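Local structure of lactaldehyde dehydrogenase (Escherichia coli, 2IMP) at residues G13-W18 and F188-D193; R37-Q42 and L204-G209; K48-A53 and A217-V222; V105-D110 and P155-A160. The protein catalyses the NAD+-dependent, irreversible oxidation of L-lactaldehyde to L-lactate, and also oxidises glycolaldehyde, working as a homotetramer. One frame throughout, in Å; residues are numbered along the deposited sequence.

In the fold
Contacts 1, 2 and 3 lie on the same side of the chain's centre, their own centres about 20 to 23 Å from it; that of contact 4 is deeper, at about 11 Å. Contact 1 is a surface contact without hydrogen bonds; contacts 2 and 3 are buried but carry an ion pair and a water each, beside apolar packing. Contact 4 is buried and mainly aromatic and apolar, with T108 set among the rings and no hydrogen bond between the segments. Contacts 1 and 2 share the N-terminal sheet and meet where W18 packs on P39; V205 of contact 2 touches A49 of contact 3, and F188 of contact 1 packs on F156 and I159 of contact 4.

Contact 1: G13-W18 and F188-D193; sequences GQFVTW and FAKIVD
Strand 14-16, an outermost strand within this chain of the four-stranded N-terminal sheet, and helix segment 188-193 run 9.5 Å apart at closest approach, with N-to-C directions 138° from each other; their backbones come nearest at G13 and D193. F15 makes most of the contact, packing the strand on helix 183-195. Its CG stands anti to the carbonyl carbon (chi1 -74°), and from there the ring reaches one turn of the helix. Its far end does the touching: CZ lies 3.6 Å from K190 N, which sits in the ring plane at its edge, and equally close to K190 CG, whose chain crosses the phenyl at about a right angle. CE2 meets A189 CB at 3.9 Å. CE1 comes 3.8 Å from D193 OD1, ring and carboxylate planes 83° apart. D193 OD2 is hydrogen-bonded to the hydroxyl of Y10, whose ring also meets F15 edge-to-face. An alanine at F15 is likely to open a gap between strand and helix, A189 CB and the CG methylene of K190 losing their aromatic neighbour. No hydrogen bond joins the segments, which implies van der Waals packing by one ring, its far end set against a methyl, a methylene, helix backbone and a carboxylate oxygen.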
# COMPACT_ATOMS: atom_id res chain seq x y z
N GLY A 13 7.46 -25.35 -26.26
CA GLY A 13 6.97 -24.71 -27.46
C GLY A 13 6.45 -25.58 -28.59
O GLY A 13 6.23 -25.09 -29.70
N GLN A 14 6.24 -26.86 -28.33
CA GLN A 14 5.73 -27.77 -29.35
C GLN A 14 4.96 -28.97 -28.78
O GLN A 14 5.22 -29.40 -27.65
CB GLN A 14 6.88 -28.29 -30.22
CG GLN A 14 7.88 -29.18 -29.47
CD GLN A 14 9.06 -29.64 -30.32
OE1 GLN A 14 9.96 -30.33 -29.83
NE2 GLN A 14 9.06 -29.26 -31.60
N PHE A 15 4.01 -29.49 -29.54
CA PHE A 15 3.32 -30.68 -29.09
C PHE A 15 4.21 -31.92 -29.30
O PHE A 15 4.79 -32.09 -30.37
CB PHE A 15 1.99 -30.86 -29.82
CG PHE A 15 0.92 -29.90 -29.38
CD1 PHE A 15 0.60 -28.79 -30.15
CD2 PHE A 15 0.24 -30.11 -28.19
CE1 PHE A 15 -0.39 -27.90 -29.74
CE2 PHE A 15 -0.75 -29.22 -27.76
CZ PHE A 15 -1.06 -28.11 -28.54
N VAL A 16 4.35 -32.73 -28.26
CA VAL A 16 5.18 -33.92 -28.36
C VAL A 16 4.39 -35.24 -28.29
O VAL A 16 3.76 -35.54 -27.27
CB VAL A 16 6.26 -33.94 -27.24
CG1 VAL A 16 7.13 -35.18 -27.37
CG2 VAL A 16 7.11 -32.68 -27.34
N THR A 17 4.43 -36.00 -29.37
CA THR A 17 3.72 -37.27 -29.42
C THR A 17 4.24 -38.31 -28.41
O THR A 17 5.43 -38.61 -28.36
CB THR A 17 3.76 -37.90 -30.83
OG1 THR A 17 3.03 -37.07 -31.75
CG2 THR A 17 3.15 -39.30 -30.82
N TRP A 18 3.32 -38.85 -27.62
CA TRP A 18 3.63 -39.84 -26.60
C TRP A 18 4.13 -41.19 -27.17
O TRP A 18 3.45 -41.82 -27.97
CB TRP A 18 2.39 -40.08 -25.75
CG TRP A 18 2.53 -41.12 -24.70
CD1 TRP A 18 1.80 -42.27 -24.57
CD2 TRP A 18 3.39 -41.07 -23.55
NE1 TRP A 18 2.14 -42.93 -23.41
CE2 TRP A 18 3.11 -42.22 -22.77
CE3 TRP A 18 4.37 -40.17 -23.11
CZ2 TRP A 18 3.77 -42.48 -21.56
CZ3 TRP A 18 5.02 -40.43 -21.91
CH2 TRP A 18 4.72 -41.58 -21.15
N PHE A 188 -6.46 -25.34 -24.43
CA PHE A 188 -5.75 -24.17 -23.94
C PHE A 188 -4.32 -24.13 -24.52
O PHE A 188 -3.83 -23.08 -24.94
CB PHE A 188 -5.69 -24.16 -22.40
CG PHE A 188 -5.13 -22.89 -21.82
CD1 PHE A 188 -3.77 -22.61 -21.88
CD2 PHE A 188 -5.97 -21.96 -21.21
CE1 PHE A 188 -3.25 -21.43 -21.34
CE2 PHE A 188 -5.47 -20.78 -20.67
CZ PHE A 188 -4.10 -20.51 -20.74
N ALA A 189 -3.67 -25.30 -24.53
CA ALA A 189 -2.32 -25.40 -25.07
C ALA A 189 -2.26 -25.07 -26.59
O ALA A 189 -1.30 -24.45 -27.06
CB ALA A 189 -1.76 -26.81 -24.82
N LYS A 190 -3.27 -25.51 -27.33
CA LYS A 190 -3.32 -25.21 -28.76
C LYS A 190 -3.35 -23.70 -29.02
O LYS A 190 -2.73 -23.21 -29.96
CB LYS A 190 -4.55 -25.87 -29.40
CG LYS A 190 -4.50 -27.39 -29.45
CD LYS A 190 -5.77 -27.95 -30.08
CE LYS A 190 -5.73 -29.47 -30.21
NZ LYS A 190 -6.96 -30.00 -30.88
N ILE A 191 -4.09 -22.98 -28.18
CA ILE A 191 -4.16 -21.53 -28.30
C ILE A 191 -2.78 -20.89 -28.02
O ILE A 191 -2.32 -20.01 -28.75
CB ILE A 191 -5.22 -20.95 -27.34
CG1 ILE A 191 -6.61 -21.33 -27.84
CG2 ILE A 191 -5.07 -19.42 -27.23
CD1 ILE A 191 -7.73 -21.07 -26.86
N VAL A 192 -2.12 -21.38 -26.97
CA VAL A 192 -0.79 -20.92 -26.63
C VAL A 192 0.19 -21.17 -27.79
O VAL A 192 1.02 -20.31 -28.13
CB VAL A 192 -0.27 -21.66 -25.38
CG1 VAL A 192 1.23 -21.40 -25.19
CG2 VAL A 192 -1.05 -21.21 -24.14
N ASP A 193 0.08 -22.34 -28.39
CA ASP A 193 0.94 -22.70 -29.51
C ASP A 193 0.65 -21.83 -30.76
O ASP A 193 1.56 -21.34 -31.41
CB ASP A 193 0.75 -24.17 -29.87
CG ASP A 193 1.79 -24.66 -30.84
OD1 ASP A 193 1.41 -25.33 -31.82
OD2 ASP A 193 2.99 -24.37 -30.64

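Contact 2: R37-Q42 and L204-G209; sequences RIPDGQ and LVLGRG. With NAI (1,4-dihydronicotinamide adenine dinucleotide), chain D.
Water 1 is gripped by three groups and ties the two segments together: it donates to D40 OD1 and to G41 O, both at 2.7 Å, and accepts from R208 N. D40 OD1 has a second partner in R208 NE, 3.2 Å away, which makes the salt bridge of this contact. The carboxylate and guanidinium planes are turned 60° against each other, so the ion pair is not a flat, two-pronged one. R208 reaches D40 because its chain bends at chi3 (-59°), bringing NE back toward the aspartate. Behind D40 the turn is braced by Q42, whose NE2 donates to D40 O at 2.9 Å with an N-H...O angle of 167°. D40 itself is the centre of an inverse gamma turn.

The backbones approach closely at two glycines. G41 CA makes a CA-H...O contact of 3.1 Å with L206 O, and a CB on G41 would clash with that same oxygen. At G207's backbone angles a CB would be jammed against the preceding carbonyl O. Apolar packing completes the interface: L206 CD1 lies 3.9 Å from P39 CD and also meets I38 CG2.

R208 and G209 belong to the NADH pocket, and G209 N is 3.2 Å from O2B of the adenosine ribose of the dinucleotide. The contact thus joins the end of strand 34-39 to the loop between strand 202-204 and helix 209-218, with R208 at the N-cap of that helix, Q42 at the N-cap of helix 43-62, and I186 of helix 183-195 packed on L206.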
# COMPACT_ATOMS: atom_id res chain seq x y z
N ARG A 37 -8.13 -40.01 -25.00
CA ARG A 37 -7.09 -40.69 -24.27
C ARG A 37 -5.82 -39.84 -24.08
O ARG A 37 -5.40 -39.13 -24.99
CB ARG A 37 -6.73 -42.01 -24.97
CG ARG A 37 -7.75 -43.13 -24.78
CD ARG A 37 -7.20 -44.47 -25.25
NE ARG A 37 -7.27 -44.62 -26.70
CZ ARG A 37 -8.35 -45.05 -27.35
NH1 ARG A 37 -9.44 -45.39 -26.67
NH2 ARG A 37 -8.34 -45.14 -28.67
N ILE A 38 -5.25 -39.90 -22.89
CA ILE A 38 -4.04 -39.15 -22.62
C ILE A 38 -2.90 -40.05 -22.15
O ILE A 38 -3.12 -41.11 -21.58
CB ILE A 38 -4.26 -38.06 -21.54
CG1 ILE A 38 -4.77 -38.70 -20.25
CG2 ILE A 38 -5.22 -37.00 -22.05
CD1 ILE A 38 -4.77 -37.76 -19.06
N PRO A 39 -1.66 -39.62 -22.41
CA PRO A 39 -0.54 -40.45 -21.98
C PRO A 39 -0.46 -40.66 -20.46
O PRO A 39 -0.79 -39.76 -19.68
CB PRO A 39 0.68 -39.70 -22.52
CG PRO A 39 0.20 -38.30 -22.71
CD PRO A 39 -1.20 -38.49 -23.21
N ASP A 40 -0.08 -41.87 -20.07
CA ASP A 40 0.11 -42.17 -18.67
C ASP A 40 1.50 -41.64 -18.27
O ASP A 40 2.41 -42.40 -17.92
CB ASP A 40 -0.00 -43.68 -18.42
CG ASP A 40 0.04 -44.04 -16.94
OD1 ASP A 40 -0.40 -43.22 -16.11
OD2 ASP A 40 0.49 -45.15 -16.60
N GLY A 41 1.63 -40.32 -18.41
CA GLY A 41 2.87 -39.62 -18.13
C GLY A 41 3.65 -40.07 -16.92
O GLY A 41 3.10 -40.62 -15.97
N GLN A 42 4.95 -39.84 -16.98
CA GLN A 42 5.84 -40.20 -15.89
C GLN A 42 6.75 -39.03 -15.49
O GLN A 42 6.81 -38.02 -16.19
CB GLN A 42 6.70 -41.40 -16.31
CG GLN A 42 5.90 -42.65 -16.70
CD GLN A 42 5.17 -43.28 -15.52
OE1 GLN A 42 5.78 -43.57 -14.50
NE2 GLN A 42 3.87 -43.49 -15.67
N LEU A 204 2.45 -28.09 -20.85
CA LEU A 204 1.37 -28.94 -20.38
C LEU A 204 1.77 -30.41 -20.33
O LEU A 204 2.08 -31.01 -21.36
CB LEU A 204 0.14 -28.78 -21.28
CG LEU A 204 -1.12 -29.54 -20.81
CD1 LEU A 204 -1.82 -28.74 -19.73
CD2 LEU A 204 -2.08 -29.76 -21.97
N VAL A 205 1.79 -30.98 -19.13
CA VAL A 205 2.11 -32.40 -19.01
C VAL A 205 0.87 -33.21 -18.59
O VAL A 205 0.02 -32.71 -17.86
CB VAL A 205 3.29 -32.65 -18.04
CG1 VAL A 205 4.56 -32.06 -18.64
CG2 VAL A 205 3.00 -32.03 -16.68
N LEU A 206 0.76 -34.44 -19.08
CA LEU A 206 -0.41 -35.26 -18.79
C LEU A 206 -0.15 -36.57 -18.03
O LEU A 206 0.81 -37.29 -18.33
CB LEU A 206 -1.12 -35.57 -20.11
CG LEU A 206 -1.47 -34.34 -20.95
CD1 LEU A 206 -1.82 -34.76 -22.37
CD2 LEU A 206 -2.62 -33.58 -20.30
N GLY A 207 -1.01 -36.86 -17.06
CA GLY A 207 -0.85 -38.08 -16.29
C GLY A 207 -1.54 -38.08 -14.94
O GLY A 207 -2.37 -37.21 -14.64
N ARG A 208 -1.20 -39.06 -14.12
CA ARG A 208 -1.77 -39.20 -12.79
C ARG A 208 -1.08 -38.35 -11.73
O ARG A 208 0.02 -37.83 -11.94
CB ARG A 208 -1.73 -40.67 -12.35
CG ARG A 208 -2.60 -41.61 -13.18
CD ARG A 208 -2.32 -43.05 -12.80
NE ARG A 208 -0.90 -43.38 -13.00
CZ ARG A 208 -0.29 -44.43 -12.48
NH1 ARG A 208 -0.96 -45.28 -11.71
NH2 ARG A 208 1.00 -44.64 -12.72
N GLY A 209 -1.73 -38.24 -10.57
CA GLY A 209 -1.16 -37.46 -9.50
C GLY A 209 0.08 -38.09 -8.89
O GLY A 209 1.11 -37.43 -8.73
PA NAI D . -7.63 -34.47 -6.28
O1A NAI D . -6.70 -34.00 -5.24
O2A NAI D . -7.94 -35.97 -6.18
O5B NAI D . -7.02 -34.14 -7.72
C5B NAI D . -6.62 -32.84 -8.12
C4B NAI D . -5.25 -32.85 -8.82
O4B NAI D . -4.22 -33.31 -7.95
C3B NAI D . -5.18 -33.77 -10.05
O3B NAI D . -4.49 -33.11 -11.11
C2B NAI D . -4.48 -35.00 -9.52
O2B NAI D . -3.86 -35.81 -10.47
C1B NAI D . -3.52 -34.40 -8.52
N9A NAI D . -3.08 -35.36 -7.45
C8A NAI D . -3.80 -36.34 -6.77
N7A NAI D . -2.95 -36.96 -5.89
C5A NAI D . -1.72 -36.40 -6.00
C6A NAI D . -0.49 -36.64 -5.36
N6A NAI D . -0.38 -37.59 -4.43
N1A NAI D . 0.63 -35.87 -5.71
C2A NAI D . 0.53 -34.87 -6.68
N3A NAI D . -0.70 -34.64 -7.32
C4A NAI D . -1.80 -35.39 -6.98
O3 NAI D . -8.95 -33.58 -6.10
PN NAI D . -10.22 -33.48 -7.10
O1N NAI D . -9.78 -33.22 -8.48
O2N NAI D . -11.17 -32.51 -6.48
O5D NAI D . -10.84 -34.97 -6.92
C5D NAI D . -10.73 -36.01 -7.86
C4D NAI D . -11.41 -37.22 -7.25
O4D NAI D . -11.10 -38.37 -8.04
C3D NAI D . -11.20 -37.70 -5.80
O3D NAI D . -12.34 -37.40 -5.02
C2D NAI D . -10.94 -39.19 -5.89
O2D NAI D . -11.59 -39.92 -4.88
C1D NAI D . -11.41 -39.52 -7.28
N1N NAI D . -10.75 -40.76 -7.79
C2N NAI D . -9.50 -40.62 -8.40
C3N NAI D . -8.83 -41.77 -8.90
C7N NAI D . -7.48 -41.64 -9.57
O7N NAI D . -6.86 -42.79 -10.05
N7N NAI D . -6.84 -40.48 -9.73
C4N NAI D . -9.46 -43.05 -8.76
C5N NAI D . -10.73 -43.17 -8.13
C6N NAI D . -11.37 -42.01 -7.65
O HOH W 1 0.59 -41.01 -15.00

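Contact 3: K48-A53 and A217-V222; sequences KAIDAA and AGNPKV
I50 of helix 43-62 reaches the turn between helix 209-218 and strand 222-227 with both branches: CG1 stands anti to the carbonyl carbon (chi1 -69°) and carries CD1 to N219 and V222, while CG2, anti to the backbone N, rests on K221 CB at 3.8 Å and also nears the N219 amide. K221, extended beyond CG, takes its ammonium group to D51. CD1 of I50 lies 3.6 Å from N219 CB and 3.7 Å from V222 CG2, the isoleucine and asparagine side chains coming from opposite directions and the valine crossing at about a right angle.

Beside this packing, K221 NZ donates to D51 OD1 over 2.6 Å in a salt bridge; the ammonium comes from above the carboxylate plane, 43° out of it, and has a second acid partner in E54. Water 2 links the same OD1 to N219 ND2, which also donates to E215. N219 OD1 closes an Asx turn, accepting from K221 N at 2.8 Å in the carbonyl plane. With both ends of the amide bonded, its rotation is probably fixed. The ammonium of K221, shared by D51 and E54, probably offsets two closely spaced acids, while I50 supplies the apolar packing.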
# COMPACT_ATOMS: atom_id res chain seq x y z
N LYS A 48 11.31 -32.97 -18.37
CA LYS A 48 11.57 -32.33 -19.66
C LYS A 48 10.87 -30.96 -19.74
O LYS A 48 11.44 -29.97 -20.21
CB LYS A 48 11.08 -33.21 -20.81
CG LYS A 48 11.87 -34.50 -20.99
CD LYS A 48 11.25 -35.39 -22.07
CE LYS A 48 11.94 -36.75 -22.11
NZ LYS A 48 11.26 -37.71 -23.03
N ALA A 49 9.63 -30.92 -19.26
CA ALA A 49 8.86 -29.68 -19.24
C ALA A 49 9.48 -28.66 -18.28
O ALA A 49 9.63 -27.48 -18.61
CB ALA A 49 7.41 -29.97 -18.83
N ILE A 50 9.85 -29.13 -17.09
CA ILE A 50 10.49 -28.28 -16.11
C ILE A 50 11.83 -27.72 -16.61
O ILE A 50 12.13 -26.54 -16.44
CB ILE A 50 10.69 -29.03 -14.77
CG1 ILE A 50 9.32 -29.27 -14.13
CG2 ILE A 50 11.58 -28.22 -13.84
CD1 ILE A 50 9.36 -30.10 -12.86
N ASP A 51 12.63 -28.58 -17.24
CA ASP A 51 13.91 -28.13 -17.78
C ASP A 51 13.71 -27.07 -18.88
O ASP A 51 14.49 -26.12 -18.99
CB ASP A 51 14.72 -29.31 -18.34
CG ASP A 51 15.23 -30.24 -17.26
OD1 ASP A 51 15.48 -29.76 -16.13
OD2 ASP A 51 15.41 -31.44 -17.53
N ALA A 52 12.68 -27.27 -19.68
CA ALA A 52 12.36 -26.31 -20.73
C ALA A 52 11.92 -24.96 -20.12
O ALA A 52 12.32 -23.88 -20.57
CB ALA A 52 11.25 -26.86 -21.63
N ALA A 53 11.09 -25.04 -19.08
CA ALA A 53 10.63 -23.85 -18.39
C ALA A 53 11.80 -23.07 -17.77
O ALA A 53 11.82 -21.83 -17.78
CB ALA A 53 9.63 -24.23 -17.32
N ALA A 217 5.84 -31.47 -7.88
CA ALA A 217 5.96 -31.01 -6.51
C ALA A 217 7.36 -31.24 -5.90
O ALA A 217 7.85 -30.44 -5.10
CB ALA A 217 4.90 -31.69 -5.64
N GLY A 218 8.00 -32.34 -6.32
CA GLY A 218 9.31 -32.69 -5.78
C GLY A 218 10.55 -32.31 -6.56
O GLY A 218 11.66 -32.46 -6.04
N ASN A 219 10.41 -31.84 -7.79
CA ASN A 219 11.60 -31.45 -8.55
C ASN A 219 12.29 -30.20 -7.96
O ASN A 219 11.66 -29.16 -7.76
CB ASN A 219 11.22 -31.21 -10.01
CG ASN A 219 12.43 -31.03 -10.90
OD1 ASN A 219 13.19 -30.07 -10.75
ND2 ASN A 219 12.62 -31.96 -11.83
N PRO A 220 13.60 -30.29 -7.67
CA PRO A 220 14.38 -29.19 -7.10
C PRO A 220 14.43 -27.87 -7.91
O PRO A 220 14.74 -26.82 -7.35
CB PRO A 220 15.77 -29.81 -6.92
CG PRO A 220 15.84 -30.80 -8.03
CD PRO A 220 14.47 -31.44 -7.99
N LYS A 221 14.13 -27.93 -9.20
CA LYS A 221 14.15 -26.72 -10.01
C LYS A 221 12.87 -25.88 -9.89
O LYS A 221 12.80 -24.75 -10.36
CB LYS A 221 14.39 -27.08 -11.48
CG LYS A 221 15.73 -27.74 -11.74
CD LYS A 221 15.90 -28.02 -13.22
CE LYS A 221 17.28 -28.58 -13.51
NZ LYS A 221 17.49 -28.70 -14.97
N VAL A 222 11.85 -26.46 -9.27
CA VAL A 222 10.58 -25.78 -9.08
C VAL A 222 10.60 -24.82 -7.86
O VAL A 222 10.84 -25.26 -6.74
CB VAL A 222 9.42 -26.79 -8.89
CG1 VAL A 222 8.11 -26.06 -8.59
CG2 VAL A 222 9.27 -27.64 -10.16
O HOH W 2 14.51 -31.67 -14.01

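Contact 4: V105-D110 and P155-A160; sequences VAFTAD and PFFLIA
F107 and T108 meet F156, F157 and A160 in a buried helix-to-helix packing contact between helices 98-116 and 155-168, close to the lactate site. The axes of segments 105-110 and 155-160 approach to 8.9 Å and run parallel within 4°, and the nearest CA pair, T108 and F157, is 4.9 Å apart. T108 fits between the phenylalanines. Its CG2 stands anti to the backbone N, which brings this methyl to 3.5 Å from A160 CB, and it also touches F156 CE2. OG1 lies 3.0 Å from F157 CA and near the plane of the F157 ring at its edge; the hydroxyl is hydrogen-bonded within its own helix to E104 O. A carboxylate oxygen of the same E104 accepts from F157 N, so this residue secures both helices.

One residue before T108, the F107 ring meets that of F157 obliquely, with centroids 5.1 Å apart and planes at 54°. F107 CE2 comes over one face of F157, 3.4 Å from CE1. Replacing F157 by a serine would probably deprive both F107 and Y111 of their ring partner and open a gap beside R161, a lactate-binding residue. Toward the N-terminal end of the segment, V105 CG2 packs on F156 CD2 at 4.3 Å.

Y111, also on helix 98-116, meets the F157 ring edge-to-face across the helix pair. I86 and I90 of helix 83-94 cover F156, whereas N184 and F188 of helix 183-195 pack against I159, placing helix 155-168 between helices 98-116 and 183-195.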
# COMPACT_ATOMS: atom_id res chain seq x y z
N VAL A 105 -15.82 -20.43 -19.29
CA VAL A 105 -14.96 -20.02 -20.40
C VAL A 105 -14.85 -18.49 -20.54
O VAL A 105 -13.75 -17.94 -20.64
CB VAL A 105 -15.44 -20.63 -21.74
CG1 VAL A 105 -14.62 -20.07 -22.90
CG2 VAL A 105 -15.30 -22.16 -21.69
N ALA A 106 -15.99 -17.81 -20.56
CA ALA A 106 -15.99 -16.35 -20.65
C ALA A 106 -15.26 -15.71 -19.44
O ALA A 106 -14.48 -14.77 -19.61
CB ALA A 106 -17.41 -15.84 -20.74
N PHE A 107 -15.53 -16.23 -18.25
CA PHE A 107 -14.89 -15.73 -17.03
C PHE A 107 -13.36 -15.93 -17.06
O PHE A 107 -12.60 -15.05 -16.64
CB PHE A 107 -15.46 -16.45 -15.80
CG PHE A 107 -14.92 -15.93 -14.49
CD1 PHE A 107 -15.29 -14.68 -14.01
CD2 PHE A 107 -14.06 -16.71 -13.72
CE1 PHE A 107 -14.79 -14.20 -12.79
CE2 PHE A 107 -13.56 -16.25 -12.50
CZ PHE A 107 -13.92 -15.00 -12.03
N THR A 108 -12.92 -17.08 -17.56
CA THR A 108 -11.51 -17.38 -17.67
C THR A 108 -10.76 -16.34 -18.55
O THR A 108 -9.67 -15.88 -18.20
CB THR A 108 -11.29 -18.80 -18.24
OG1 THR A 108 -11.84 -19.76 -17.32
CG2 THR A 108 -9.81 -19.10 -18.42
N ALA A 109 -11.38 -15.99 -19.67
CA ALA A 109 -10.81 -14.99 -20.56
C ALA A 109 -10.74 -13.61 -19.87
O ALA A 109 -9.74 -12.91 -19.96
CB ALA A 109 -11.63 -14.89 -21.85
N ASP A 110 -11.83 -13.23 -19.20
CA ASP A 110 -11.84 -11.96 -18.48
C ASP A 110 -10.80 -11.95 -17.34
O ASP A 110 -10.14 -10.95 -17.09
CB ASP A 110 -13.22 -11.66 -17.91
CG ASP A 110 -14.28 -11.46 -18.98
OD1 ASP A 110 -13.93 -11.04 -20.10
OD2 ASP A 110 -15.46 -11.71 -18.70
N PRO A 155 -12.03 -26.87 -14.25
CA PRO A 155 -10.73 -27.23 -14.82
C PRO A 155 -10.10 -26.16 -15.73
O PRO A 155 -8.89 -25.92 -15.66
CB PRO A 155 -11.04 -28.51 -15.58
CG PRO A 155 -12.43 -28.26 -16.07
CD PRO A 155 -13.10 -27.71 -14.83
N PHE A 156 -10.91 -25.54 -16.58
CA PHE A 156 -10.41 -24.53 -17.50
C PHE A 156 -9.98 -23.25 -16.76
O PHE A 156 -8.85 -22.77 -16.91
CB PHE A 156 -11.47 -24.20 -18.55
CG PHE A 156 -10.94 -23.46 -19.74
CD1 PHE A 156 -9.99 -24.04 -20.57
CD2 PHE A 156 -11.38 -22.16 -20.03
CE1 PHE A 156 -9.49 -23.35 -21.69
CE2 PHE A 156 -10.90 -21.47 -21.14
CZ PHE A 156 -9.94 -22.06 -21.96
N PHE A 157 -10.90 -22.71 -15.96
CA PHE A 157 -10.60 -21.52 -15.19
C PHE A 157 -9.33 -21.69 -14.33
O PHE A 157 -8.46 -20.81 -14.31
CB PHE A 157 -11.78 -21.17 -14.27
CG PHE A 157 -11.44 -20.15 -13.22
CD1 PHE A 157 -10.97 -18.89 -13.58
CD2 PHE A 157 -11.57 -20.46 -11.87
CE1 PHE A 157 -10.64 -17.95 -12.61
CE2 PHE A 157 -11.24 -19.53 -10.89
CZ PHE A 157 -10.77 -18.27 -11.26
N LEU A 158 -9.22 -22.82 -13.64
CA LEU A 158 -8.05 -23.04 -12.81
C LEU A 158 -6.71 -23.00 -13.57
O LEU A 158 -5.66 -22.75 -12.97
CB LEU A 158 -8.20 -24.33 -12.01
CG LEU A 158 -9.22 -24.15 -10.88
CD1 LEU A 158 -9.39 -25.44 -10.12
CD2 LEU A 158 -8.76 -23.06 -9.93
N ILE A 159 -6.74 -23.27 -14.87
CA ILE A 159 -5.51 -23.16 -15.65
C ILE A 159 -5.03 -21.69 -15.60
O ILE A 159 -3.89 -21.39 -15.29
CB ILE A 159 -5.73 -23.50 -17.15
CG1 ILE A 159 -6.14 -24.96 -17.33
CG2 ILE A 159 -4.45 -23.22 -17.92
CD1 ILE A 159 -6.58 -25.28 -18.75
N ALA A 160 -5.97 -20.79 -15.89
CA ALA A 160 -5.70 -19.36 -15.89
C ALA A 160 -5.41 -18.81 -14.49
O ALA A 160 -4.52 -17.98 -14.31
CB ALA A 160 -6.88 -18.61 -16.50